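Dihydrodipicolinate synthase (Oceanobacillus iheyensis HTE831, PDB 3D0C) probably catalyses the lysine-biosynthesis step in which pyruvate and aspartate semialdehyde condense to 4-hydroxy-tetrahydrodipicolinate. Local coordinates at residues 18-23 against 215-220; 113-118 against 126-131; 145-150 against 173-178; 249-254 against 261-266. The protein carries 1 engineered substitution. All coordinates share one frame; numbering follows the deposited sequence.

Contact 1. Residues 18-23 against 215-220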
# COMPACT_ATOMS: atom_id res chain seq x y z
N ILE A 18 -7.84 -18.46 1.36
CA ILE A 18 -7.71 -17.32 0.47
C ILE A 18 -7.36 -17.88 -0.91
O ILE A 18 -6.23 -18.29 -1.15
CB ILE A 18 -6.57 -16.39 0.93
CG1 ILE A 18 -6.51 -16.35 2.46
CG2 ILE A 18 -6.77 -15.00 0.35
CD1 ILE A 18 -7.76 -15.82 3.14
N ASN A 19 -8.34 -17.90 -1.81
CA ASN A 19 -8.16 -18.46 -3.15
C ASN A 19 -7.27 -17.60 -4.04
O ASN A 19 -7.02 -16.43 -3.75
CB ASN A 19 -9.51 -18.61 -3.84
CG ASN A 19 -10.19 -17.26 -4.09
OD1 ASN A 19 -10.70 -16.64 -3.16
ND2 ASN A 19 -10.16 -16.81 -5.34
N ILE A 20 -6.80 -18.18 -5.13
CA ILE A 20 -5.99 -17.42 -6.07
C ILE A 20 -6.91 -16.98 -7.19
O ILE A 20 -8.10 -17.35 -7.22
CB ILE A 20 -4.87 -18.25 -6.72
CG1 ILE A 20 -5.50 -19.44 -7.46
CG2 ILE A 20 -3.87 -18.70 -5.67
CD1 ILE A 20 -4.58 -20.05 -8.49
N VAL A 21 -6.37 -16.18 -8.10
CA VAL A 21 -7.09 -15.73 -9.29
C VAL A 21 -6.14 -16.04 -10.43
O VAL A 21 -5.19 -15.29 -10.68
CB VAL A 21 -7.38 -14.21 -9.30
CG1 VAL A 21 -7.91 -13.81 -10.67
CG2 VAL A 21 -8.41 -13.85 -8.23
N PRO A 22 -6.35 -17.16 -11.12
CA PRO A 22 -5.46 -17.49 -12.23
C PRO A 22 -5.63 -16.53 -13.40
O PRO A 22 -6.72 -16.02 -13.65
CB PRO A 22 -5.85 -18.93 -12.58
CG PRO A 22 -7.28 -19.01 -12.18
CD PRO A 22 -7.35 -18.22 -10.90
N PHE A 23 -4.54 -16.26 -14.10
CA PHE A 23 -4.58 -15.36 -15.25
C PHE A 23 -4.20 -16.14 -16.50
O PHE A 23 -3.60 -17.20 -16.42
CB PHE A 23 -3.63 -14.18 -15.03
CG PHE A 23 -3.95 -13.36 -13.80
CD1 PHE A 23 -5.16 -12.69 -13.68
CD2 PHE A 23 -3.04 -13.28 -12.75
CE1 PHE A 23 -5.46 -11.95 -12.54
CE2 PHE A 23 -3.33 -12.55 -11.60
CZ PHE A 23 -4.54 -11.88 -11.49
N LEU A 215 -1.86 -22.28 1.52
CA LEU A 215 -1.43 -23.65 1.27
C LEU A 215 -2.62 -24.52 0.87
O LEU A 215 -2.47 -25.49 0.12
CB LEU A 215 -0.76 -24.24 2.51
CG LEU A 215 -0.36 -25.71 2.43
CD1 LEU A 215 0.57 -25.94 1.25
CD2 LEU A 215 0.31 -26.13 3.73
N VAL A 216 -3.80 -24.18 1.36
CA VAL A 216 -4.99 -24.95 1.03
C VAL A 216 -5.29 -25.01 -0.47
O VAL A 216 -6.08 -25.84 -0.90
CB VAL A 216 -6.23 -24.41 1.77
CG1 VAL A 216 -6.16 -24.78 3.25
CG2 VAL A 216 -6.33 -22.90 1.61
N ASN A 217 -4.66 -24.14 -1.26
CA ASN A 217 -4.87 -24.13 -2.72
C ASN A 217 -4.05 -25.23 -3.38
O ASN A 217 -4.22 -25.52 -4.57
CB ASN A 217 -4.44 -22.79 -3.34
CG ASN A 217 -5.34 -21.64 -2.94
OD1 ASN A 217 -6.51 -21.58 -3.33
ND2 ASN A 217 -4.80 -20.71 -2.16
N VAL A 218 -3.16 -25.85 -2.61
CA VAL A 218 -2.28 -26.88 -3.15
C VAL A 218 -2.32 -28.19 -2.37
O VAL A 218 -2.48 -29.26 -2.95
CB VAL A 218 -0.83 -26.37 -3.16
CG1 VAL A 218 0.03 -27.27 -4.03
CG2 VAL A 218 -0.80 -24.94 -3.63
N PHE A 219 -2.16 -28.10 -1.05
CA PHE A 219 -2.17 -29.27 -0.18
C PHE A 219 -3.10 -29.03 1.00
O PHE A 219 -2.67 -28.99 2.15
CB PHE A 219 -0.76 -29.56 0.35
CG PHE A 219 0.17 -30.16 -0.67
CD1 PHE A 219 0.02 -31.49 -1.06
CD2 PHE A 219 1.18 -29.40 -1.24
CE1 PHE A 219 0.87 -32.05 -2.01
CE2 PHE A 219 2.04 -29.96 -2.19
CZ PHE A 219 1.88 -31.28 -2.57
N PRO A 220 -4.41 -28.88 0.73
CA PRO A 220 -5.38 -28.64 1.81
C PRO A 220 -5.36 -29.67 2.93
O PRO A 220 -5.65 -29.34 4.09
CB PRO A 220 -6.71 -28.61 1.07
CG PRO A 220 -6.48 -29.58 -0.05
CD PRO A 220 -5.10 -29.17 -0.54
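Two backbone carbonyls hold the side-chain nitrogen ND2 of Asn217. One is Ile18 O, 3.0 Å from Asn217 ND2, in a nearly straight bond with an angle of 173° at the hydrogen. Ile18 O lies in the plane of the Asn217 amide, although the nitrogen itself is tilted from the carbonyl plane of Ile18. The other is O of Gly214, just ahead of the 3-10 turn 215-217. The two bonds fix how the amide is turned. They leave OD1 of Asn217 against the backbone of Asn19, 3.5 Å from its CA, and Asn38 of helix 32-44 gives this oxygen a weak hydrogen bond. CG of Asn217 sits beside its own backbone N (chi1 -69°), which carries the amide across to the 18-20 backbone. Ile20 CG2 lies alongside the amide, 4.2 Å from Asn217 ND2, the two side chains running opposite ways. With an alanine in place of Asn217 the carbonyls of Ile18 and Gly214 would probably be left without this shared donor, and a gap is likely to open beside Ile20. The segments follow strands 15-17 and 210-213, the first and last of the TIM barrel, which are neighbours where it closes. Ile18 also touches Thr56, predicted to bind pyruvate. At this buried seam one amide satisfies backbone polar groups of both loops, so the join depends on polar bonding more than on apolar contact.

Contact 2. Residues 113-118 against 126-131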
# COMPACT_ATOMS: atom_id res chain seq x y z
N HIS A 113 -8.80 -4.70 4.03
CA HIS A 113 -7.36 -4.82 3.87
C HIS A 113 -6.66 -3.71 4.65
O HIS A 113 -7.29 -2.72 5.07
CB HIS A 113 -6.98 -4.64 2.39
CG HIS A 113 -7.12 -5.87 1.56
ND1 HIS A 113 -6.14 -6.84 1.50
CD2 HIS A 113 -8.08 -6.28 0.70
CE1 HIS A 113 -6.49 -7.78 0.64
NE2 HIS A 113 -7.67 -7.46 0.14
N GLN A 114 -5.36 -3.88 4.84
CA GLN A 114 -4.58 -2.86 5.51
C GLN A 114 -4.65 -1.65 4.58
O GLN A 114 -4.49 -1.77 3.36
CB GLN A 114 -3.11 -3.29 5.66
CG GLN A 114 -2.16 -2.13 5.93
CD GLN A 114 -0.70 -2.56 6.02
OE1 GLN A 114 -0.23 -3.41 5.26
NE2 GLN A 114 0.03 -1.94 6.95
N PRO A 115 -4.93 -0.47 5.14
CA PRO A 115 -5.01 0.73 4.31
C PRO A 115 -3.72 0.94 3.52
O PRO A 115 -2.63 0.86 4.09
CB PRO A 115 -5.23 1.84 5.34
CG PRO A 115 -5.98 1.14 6.45
CD PRO A 115 -5.28 -0.19 6.55
N VAL A 116 -3.83 1.20 2.22
CA VAL A 116 -2.64 1.43 1.41
C VAL A 116 -2.01 2.79 1.69
O VAL A 116 -0.87 3.04 1.32
CB VAL A 116 -2.95 1.34 -0.12
CG1 VAL A 116 -3.46 -0.06 -0.47
CG2 VAL A 116 -3.97 2.40 -0.51
N HIS A 117 -2.75 3.67 2.35
CA HIS A 117 -2.22 5.00 2.64
C HIS A 117 -0.89 4.93 3.39
O HIS A 117 -0.76 4.18 4.35
CB HIS A 117 -3.20 5.81 3.50
CG HIS A 117 -4.61 5.80 3.00
ND1 HIS A 117 -5.37 4.65 2.94
CD2 HIS A 117 -5.41 6.80 2.58
CE1 HIS A 117 -6.58 4.95 2.51
NE2 HIS A 117 -6.63 6.25 2.29
N PRO A 118 0.12 5.71 2.95
CA PRO A 118 1.44 5.72 3.61
C PRO A 118 1.40 6.42 4.97
O PRO A 118 2.28 6.21 5.80
CB PRO A 118 2.34 6.45 2.60
CG PRO A 118 1.39 7.38 1.92
CD PRO A 118 0.18 6.49 1.69
N VAL A 126 -9.27 4.47 13.33
CA VAL A 126 -10.57 4.17 13.91
C VAL A 126 -11.68 4.75 13.03
O VAL A 126 -12.67 4.07 12.74
CB VAL A 126 -10.68 4.73 15.35
CG1 VAL A 126 -12.11 4.58 15.86
CG2 VAL A 126 -9.71 3.99 16.28
N GLU A 127 -11.51 5.99 12.60
CA GLU A 127 -12.52 6.65 11.74
C GLU A 127 -12.66 5.94 10.40
O GLU A 127 -13.78 5.74 9.89
CB GLU A 127 -12.13 8.11 11.52
CG GLU A 127 -12.13 8.93 12.80
CD GLU A 127 -13.49 8.92 13.48
OE1 GLU A 127 -14.46 9.41 12.86
OE2 GLU A 127 -13.58 8.43 14.63
N TYR A 128 -11.53 5.56 9.82
CA TYR A 128 -11.50 4.86 8.53
C TYR A 128 -12.33 3.59 8.64
O TYR A 128 -13.29 3.37 7.87
CB TYR A 128 -10.05 4.50 8.19
CG TYR A 128 -9.89 3.72 6.90
CD1 TYR A 128 -9.91 4.36 5.67
CD2 TYR A 128 -9.74 2.33 6.92
CE1 TYR A 128 -9.77 3.65 4.48
CE2 TYR A 128 -9.60 1.61 5.75
CZ TYR A 128 -9.62 2.27 4.53
OH TYR A 128 -9.49 1.54 3.37
N TYR A 129 -11.97 2.75 9.60
CA TYR A 129 -12.66 1.48 9.80
C TYR A 129 -14.14 1.62 10.14
O TYR A 129 -15.00 0.96 9.56
CB TYR A 129 -11.98 0.68 10.90
CG TYR A 129 -10.62 0.13 10.51
CD1 TYR A 129 -10.45 -0.60 9.34
CD2 TYR A 129 -9.51 0.35 11.32
CE1 TYR A 129 -9.21 -1.11 8.98
CE2 TYR A 129 -8.26 -0.16 10.98
CZ TYR A 129 -8.12 -0.89 9.80
OH TYR A 129 -6.88 -1.38 9.46
N ARG A 130 -14.45 2.48 11.09
CA ARG A 130 -15.84 2.65 11.49
C ARG A 130 -16.77 3.16 10.39
O ARG A 130 -17.92 2.71 10.29
CB ARG A 130 -15.91 3.58 12.70
CG ARG A 130 -17.32 3.75 13.23
CD ARG A 130 -17.28 4.05 14.70
NE ARG A 130 -16.45 5.21 14.97
CZ ARG A 130 -15.79 5.39 16.11
NH1 ARG A 130 -15.88 4.47 17.06
NH2 ARG A 130 -15.07 6.48 16.29
N ASN A 131 -16.32 4.13 9.59
CA ASN A 131 -17.18 4.64 8.53
C ASN A 131 -17.46 3.55 7.48
O ASN A 131 -18.53 3.53 6.89
CB ASN A 131 -16.55 5.86 7.86
CG ASN A 131 -16.44 7.05 8.81
OD1 ASN A 131 -17.12 7.11 9.84
ND2 ASN A 131 -15.58 8.00 8.46
O HOH W 1 -7.97 -0.85 3.16
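Van der Waals contact centres on the Pro115 ring, which meets two tyrosines of helix 122-135. CG of Pro115 lies 3.7 Å from CE2 of Tyr128, at one flank of that ring. CD of Pro115 packs against the hydroxyl end of Tyr129, 3.5 Å from OH, and the two side chains cross at about a right angle. The aromatic contact is on the other flank of Tyr128. There CE1 of His117 comes 4.0 Å from CE1 of Tyr128. The ring planes are 76° apart and the centroids 5.7 Å apart, an oblique pair. With chi1 at 178° the Tyr128 ring swings away from its own backbone N and goes between Pro115 and His117. No direct hydrogen bond joins the segments. Polar contact instead runs through one water, which donates to His113 O at 2.8 Å and to Tyr128 OH at 2.8 Å. The Tyr128 hydroxyl is also hydrogen-bonded to the carbonyl of Tyr90, so the buried group has two partners. Tyr128 and Tyr129 both rest on Ile112 of strand 109-112. The second subunit comes up beside this region, where its Pro281 packs on His117. Tyr129 is about 7 Å, side chain to side chain, from Tyr143, predicted to be an active-site residue. The arrangement belongs to a beta/alpha unit of the TIM barrel: the loop leaving strand 109-112 folds back on the helix that follows it.

Contact 3. Residues 145-150 against 173-178; sequences KDAHLS and IQRVTQ
A type I beta turn, Asp146 to Leu149, follows barrel strand 140-144, and Arg175 of helix 173-182 binds two of its carbonyls, those of Ala147 and Leu149. NH1 of Arg175 donates to O of Ala147 at 2.7 Å. This oxygen lies at the edge of the guanidinium, in its plane, and the angle at the hydrogen is 154°. NH2 of Arg175 donates to O of Leu149, also at 2.7 Å. Here the nitrogen stands nearly along the C=O axis, and the oxygen is tilted from the guanidinium plane. The flat group thus bridges the second and fourth residues of the turn, one nitrogen for each carbonyl. Its third nitrogen, NE, takes part in a salt bridge with Asp151, just past the loop segment. These bonds limit rotation of the group. The arginine chain bends at chi3 (64°), and this brings both terminal nitrogens to the turn. CB of Ala147 adds a loose contact, 4.0 Å from NH1 of Arg175. The turn is braced from within as well. OD1 of Asp146 accepts from the backbone N of His148 at 2.8 Å, forming an Asx turn, and Leu149 N bonds back to Asp146 O. His148 packs on Asn256 of the second subunit. Ser150 leads toward helix 152-157, and its OG caps the backbone N of Asp152. Leu149 and Arg175 both lie on Phe144 of strand 140-144, while Arg175 also touches Tyr168 of strand 163-168. The contact therefore joins the loop after the fifth barrel strand to the helix after the sixth.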
# COMPACT_ATOMS: atom_id res chain seq x y z
N LYS A 145 -2.28 -5.61 10.32
CA LYS A 145 -0.89 -6.00 10.18
C LYS A 145 0.16 -4.90 10.39
O LYS A 145 1.35 -5.16 10.22
CB LYS A 145 -0.68 -6.60 8.79
CG LYS A 145 -0.77 -5.56 7.68
CD LYS A 145 -0.79 -6.20 6.30
CE LYS A 145 0.44 -7.06 6.05
NZ LYS A 145 0.31 -7.85 4.78
N ASP A 146 -0.28 -3.70 10.73
CA ASP A 146 0.64 -2.57 10.93
C ASP A 146 1.06 -2.48 12.39
O ASP A 146 0.29 -2.01 13.23
CB ASP A 146 -0.07 -1.27 10.51
CG ASP A 146 0.86 -0.04 10.53
OD1 ASP A 146 1.95 -0.09 11.12
OD2 ASP A 146 0.46 0.99 9.94
N ALA A 147 2.26 -2.94 12.71
CA ALA A 147 2.75 -2.91 14.08
C ALA A 147 2.83 -1.49 14.65
O ALA A 147 2.86 -1.32 15.87
CB ALA A 147 4.12 -3.60 14.18
N HIS A 148 2.85 -0.49 13.78
CA HIS A 148 2.94 0.91 14.21
C HIS A 148 1.63 1.45 14.76
O HIS A 148 1.60 2.53 15.35
CB HIS A 148 3.42 1.78 13.05
CG HIS A 148 4.85 1.54 12.67
ND1 HIS A 148 5.91 1.96 13.45
CD2 HIS A 148 5.39 0.88 11.62
CE1 HIS A 148 7.04 1.57 12.89
NE2 HIS A 148 6.76 0.91 11.78
N LEU A 149 0.55 0.71 14.55
CA LEU A 149 -0.75 1.11 15.06
C LEU A 149 -0.98 0.38 16.37
O LEU A 149 -0.54 -0.76 16.55
CB LEU A 149 -1.86 0.75 14.08
CG LEU A 149 -1.85 1.54 12.77
CD1 LEU A 149 -3.04 1.12 11.91
CD2 LEU A 149 -1.88 3.04 13.08
N SER A 150 -1.66 1.04 17.30
CA SER A 150 -1.93 0.46 18.59
C SER A 150 -3.06 -0.55 18.56
O SER A 150 -4.05 -0.39 17.82
CB SER A 150 -2.25 1.57 19.59
OG SER A 150 -2.68 1.04 20.83
N ILE A 173 3.84 -12.22 19.55
CA ILE A 173 3.06 -13.07 20.43
C ILE A 173 2.66 -12.39 21.73
O ILE A 173 1.64 -12.77 22.31
CB ILE A 173 3.80 -14.41 20.71
CG1 ILE A 173 2.77 -15.47 21.10
CG2 ILE A 173 4.84 -14.25 21.81
CD1 ILE A 173 1.90 -15.89 19.95
N GLN A 174 3.43 -11.41 22.19
CA GLN A 174 3.06 -10.70 23.41
C GLN A 174 1.80 -9.87 23.12
O GLN A 174 0.84 -9.89 23.88
CB GLN A 174 4.18 -9.76 23.87
CG GLN A 174 5.51 -10.42 24.22
CD GLN A 174 5.46 -11.26 25.49
OE1 GLN A 174 4.62 -11.03 26.37
NE2 GLN A 174 6.36 -12.23 25.60
N ARG A 175 1.83 -9.13 22.01
CA ARG A 175 0.71 -8.29 21.62
C ARG A 175 -0.56 -9.08 21.32
O ARG A 175 -1.65 -8.66 21.69
CB ARG A 175 1.06 -7.44 20.39
CG ARG A 175 1.91 -6.23 20.70
CD ARG A 175 2.16 -5.36 19.48
NE ARG A 175 0.95 -4.75 18.94
CZ ARG A 175 0.94 -3.76 18.05
NH1 ARG A 175 2.09 -3.27 17.60
NH2 ARG A 175 -0.20 -3.27 17.60
N VAL A 176 -0.42 -10.20 20.62
CA VAL A 176 -1.59 -10.98 20.28
C VAL A 176 -2.27 -11.50 21.53
O VAL A 176 -3.50 -11.52 21.62
CB VAL A 176 -1.27 -12.17 19.34
CG1 VAL A 176 -0.38 -13.18 20.01
CG2 VAL A 176 -2.58 -12.82 18.90
N THR A 177 -1.47 -11.91 22.52
CA THR A 177 -2.02 -12.41 23.77
C THR A 177 -2.72 -11.28 24.52
O THR A 177 -3.82 -11.45 25.04
CB THR A 177 -0.91 -13.01 24.66
OG1 THR A 177 -0.24 -14.06 23.94
CG2 THR A 177 -1.49 -13.57 25.95
N GLN A 178 -2.09 -10.11 24.57
CA GLN A 178 -2.68 -8.97 25.26
C GLN A 178 -4.03 -8.53 24.68
O GLN A 178 -5.03 -8.46 25.40
CB GLN A 178 -1.72 -7.79 25.23
CG GLN A 178 -0.46 -7.98 26.05
CD GLN A 178 0.62 -6.98 25.65
OE1 GLN A 178 0.32 -5.90 25.14
NE2 GLN A 178 1.87 -7.34 25.88

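Contact 4. Residues 249-254 against 261-266; sequences EDLRAK and VVIIKE
Ile263 supplies the apolar part of the contact, one branch to Leu251 and one to Arg252. CD1 of Ile263 reaches 3.9 Å from CB of Leu251. The other branch of Ile263, CG2, lies 3.6 Å from CG of Arg252, so the aliphatic part of the arginine packs here like a hydrocarbon chain. A chi1 of -82° points the CG1 branch of Ile263 at Leu251 and CG2 at Arg252. Around the guanidinium the contact is of another kind. CD1 of Ile264 lies over one face of the flat group, toward its rim, 3.4 Å from NH2 of Arg252. A kink at chi3 (65°) turns the Arg252 head so that one face meets Ile264. These residues belong to helices 235-257 and 260-270, consecutive members of the helical region that follows the barrel, as in the DapA family. The axes of the two short segments approach to 8.6 Å, at 128° between their directions. Charged and polar bonds hold the arginine head at its edge. NH1 of Arg252 makes a salt bridge with OE2 of Glu249, one helical turn back, at 3.0 Å. OE2 uses its syn lone pair and lies in the guanidinium plane. NH2 of Arg252 is hydrogen-bonded to Asn260 at the start of the second helix. A leucine in place of Arg252 would probably leave the Glu249 carboxylate without its mate and Asn260 without its tie to the first helix. Leu251 O accepts from ND2 of Asn259, in the short link between the helices.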
# COMPACT_ATOMS: atom_id res chain seq x y z
N GLU A 249 5.91 -22.16 3.66
CA GLU A 249 5.65 -20.80 4.08
C GLU A 249 6.93 -19.98 4.05
O GLU A 249 6.90 -18.79 3.73
CB GLU A 249 5.02 -20.78 5.47
CG GLU A 249 3.64 -21.43 5.49
CD GLU A 249 2.63 -20.68 4.63
OE1 GLU A 249 2.20 -19.58 5.03
OE2 GLU A 249 2.27 -21.18 3.54
N ASP A 250 8.06 -20.60 4.36
CA ASP A 250 9.32 -19.86 4.32
C ASP A 250 9.65 -19.46 2.87
O ASP A 250 10.14 -18.36 2.62
CB ASP A 250 10.46 -20.66 4.95
CG ASP A 250 10.40 -20.65 6.46
OD1 ASP A 250 9.71 -19.76 7.03
OD2 ASP A 250 11.06 -21.50 7.10
N LEU A 251 9.40 -20.36 1.92
CA LEU A 251 9.67 -20.03 0.52
C LEU A 251 8.80 -18.84 0.11
O LEU A 251 9.26 -17.94 -0.58
CB LEU A 251 9.35 -21.21 -0.39
CG LEU A 251 10.41 -22.31 -0.51
CD1 LEU A 251 9.86 -23.49 -1.32
CD2 LEU A 251 11.65 -21.73 -1.17
N ARG A 252 7.55 -18.84 0.55
CA ARG A 252 6.63 -17.76 0.19
C ARG A 252 7.08 -16.43 0.76
O ARG A 252 6.86 -15.38 0.15
CB ARG A 252 5.22 -18.07 0.70
CG ARG A 252 4.59 -19.32 0.11
CD ARG A 252 3.21 -19.56 0.70
NE ARG A 252 2.27 -18.49 0.35
CZ ARG A 252 1.14 -18.26 1.00
NH1 ARG A 252 0.81 -19.01 2.05
NH2 ARG A 252 0.33 -17.29 0.61
N ALA A 253 7.72 -16.48 1.92
CA ALA A 253 8.16 -15.26 2.59
C ALA A 253 9.46 -14.66 2.05
O ALA A 253 9.79 -13.53 2.38
CB ALA A 253 8.27 -15.51 4.10
N LYS A 254 10.20 -15.39 1.22
CA LYS A 254 11.46 -14.87 0.68
C LYS A 254 11.28 -13.58 -0.12
O LYS A 254 10.23 -13.34 -0.71
CB LYS A 254 12.14 -15.90 -0.23
CG LYS A 254 12.56 -17.19 0.46
CD LYS A 254 13.50 -18.00 -0.45
CE LYS A 254 14.84 -17.28 -0.63
NZ LYS A 254 15.79 -18.01 -1.52
N VAL A 261 2.67 -15.35 -3.62
CA VAL A 261 1.72 -15.95 -4.55
C VAL A 261 2.36 -16.80 -5.66
O VAL A 261 1.83 -17.86 -6.02
CB VAL A 261 0.82 -14.88 -5.21
CG1 VAL A 261 -0.16 -15.53 -6.22
CG2 VAL A 261 0.05 -14.14 -4.16
N VAL A 262 3.48 -16.34 -6.20
CA VAL A 262 4.14 -17.09 -7.27
C VAL A 262 4.53 -18.49 -6.82
O VAL A 262 4.53 -19.43 -7.62
CB VAL A 262 5.38 -16.32 -7.82
CG1 VAL A 262 6.35 -16.03 -6.70
CG2 VAL A 262 6.05 -17.13 -8.93
N ILE A 263 4.85 -18.65 -5.54
CA ILE A 263 5.20 -19.96 -5.01
C ILE A 263 3.98 -20.89 -5.11
O ILE A 263 4.10 -22.06 -5.49
CB ILE A 263 5.66 -19.87 -3.54
CG1 ILE A 263 7.13 -19.45 -3.47
CG2 ILE A 263 5.45 -21.22 -2.84
CD1 ILE A 263 8.11 -20.51 -3.97
N ILE A 264 2.82 -20.36 -4.76
CA ILE A 264 1.59 -21.14 -4.80
C ILE A 264 1.20 -21.53 -6.23
O ILE A 264 0.85 -22.69 -6.48
CB ILE A 264 0.41 -20.36 -4.16
CG1 ILE A 264 0.63 -20.23 -2.65
CG2 ILE A 264 -0.90 -21.07 -4.42
CD1 ILE A 264 -0.44 -19.42 -1.95
N LYS A 265 1.27 -20.59 -7.17
CA LYS A 265 0.91 -20.87 -8.56
C LYS A 265 1.88 -21.83 -9.24
O LYS A 265 1.46 -22.72 -9.98
CB LYS A 265 0.78 -19.57 -9.36
CG LYS A 265 -0.48 -18.78 -9.01
CD LYS A 265 -0.72 -17.59 -9.94
CE LYS A 265 -2.08 -16.96 -9.65
NZ LYS A 265 -2.37 -15.76 -10.48
N GLU A 266 3.18 -21.68 -9.00
CA GLU A 266 4.12 -22.59 -9.62
C GLU A 266 3.95 -23.98 -9.02
O GLU A 266 4.10 -24.98 -9.71
CB GLU A 266 5.56 -22.08 -9.47
CG GLU A 266 5.85 -20.92 -10.40
CD GLU A 266 7.32 -20.80 -10.77
OE1 GLU A 266 8.01 -21.85 -10.82
OE2 GLU A 266 7.77 -19.67 -11.03

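Overall arrangement
The contacts fall into two groups. Contacts 1 and 4 are neighbours, with centres 11 Å apart. They touch through a probable hydrogen bond from Lys265 NZ to Val21 O, 2.9 Å long, and through Val218 against Ile264. Contacts 2 and 3 have centres 16 Å apart and meet where Gln114 packs on Lys145 and Asp146. Contacts 1 and 2 lie on opposite sides of the chain's centre, 27 Å apart by their centres. Both groups reach the predicted active site. Side chain to side chain, Ile18 is about 5 Å from Lys167, the predicted Schiff-base residue, and Ile264 about 4 Å from Thr56. From contact 3, Lys145 hydrogen-bonds Tyr143.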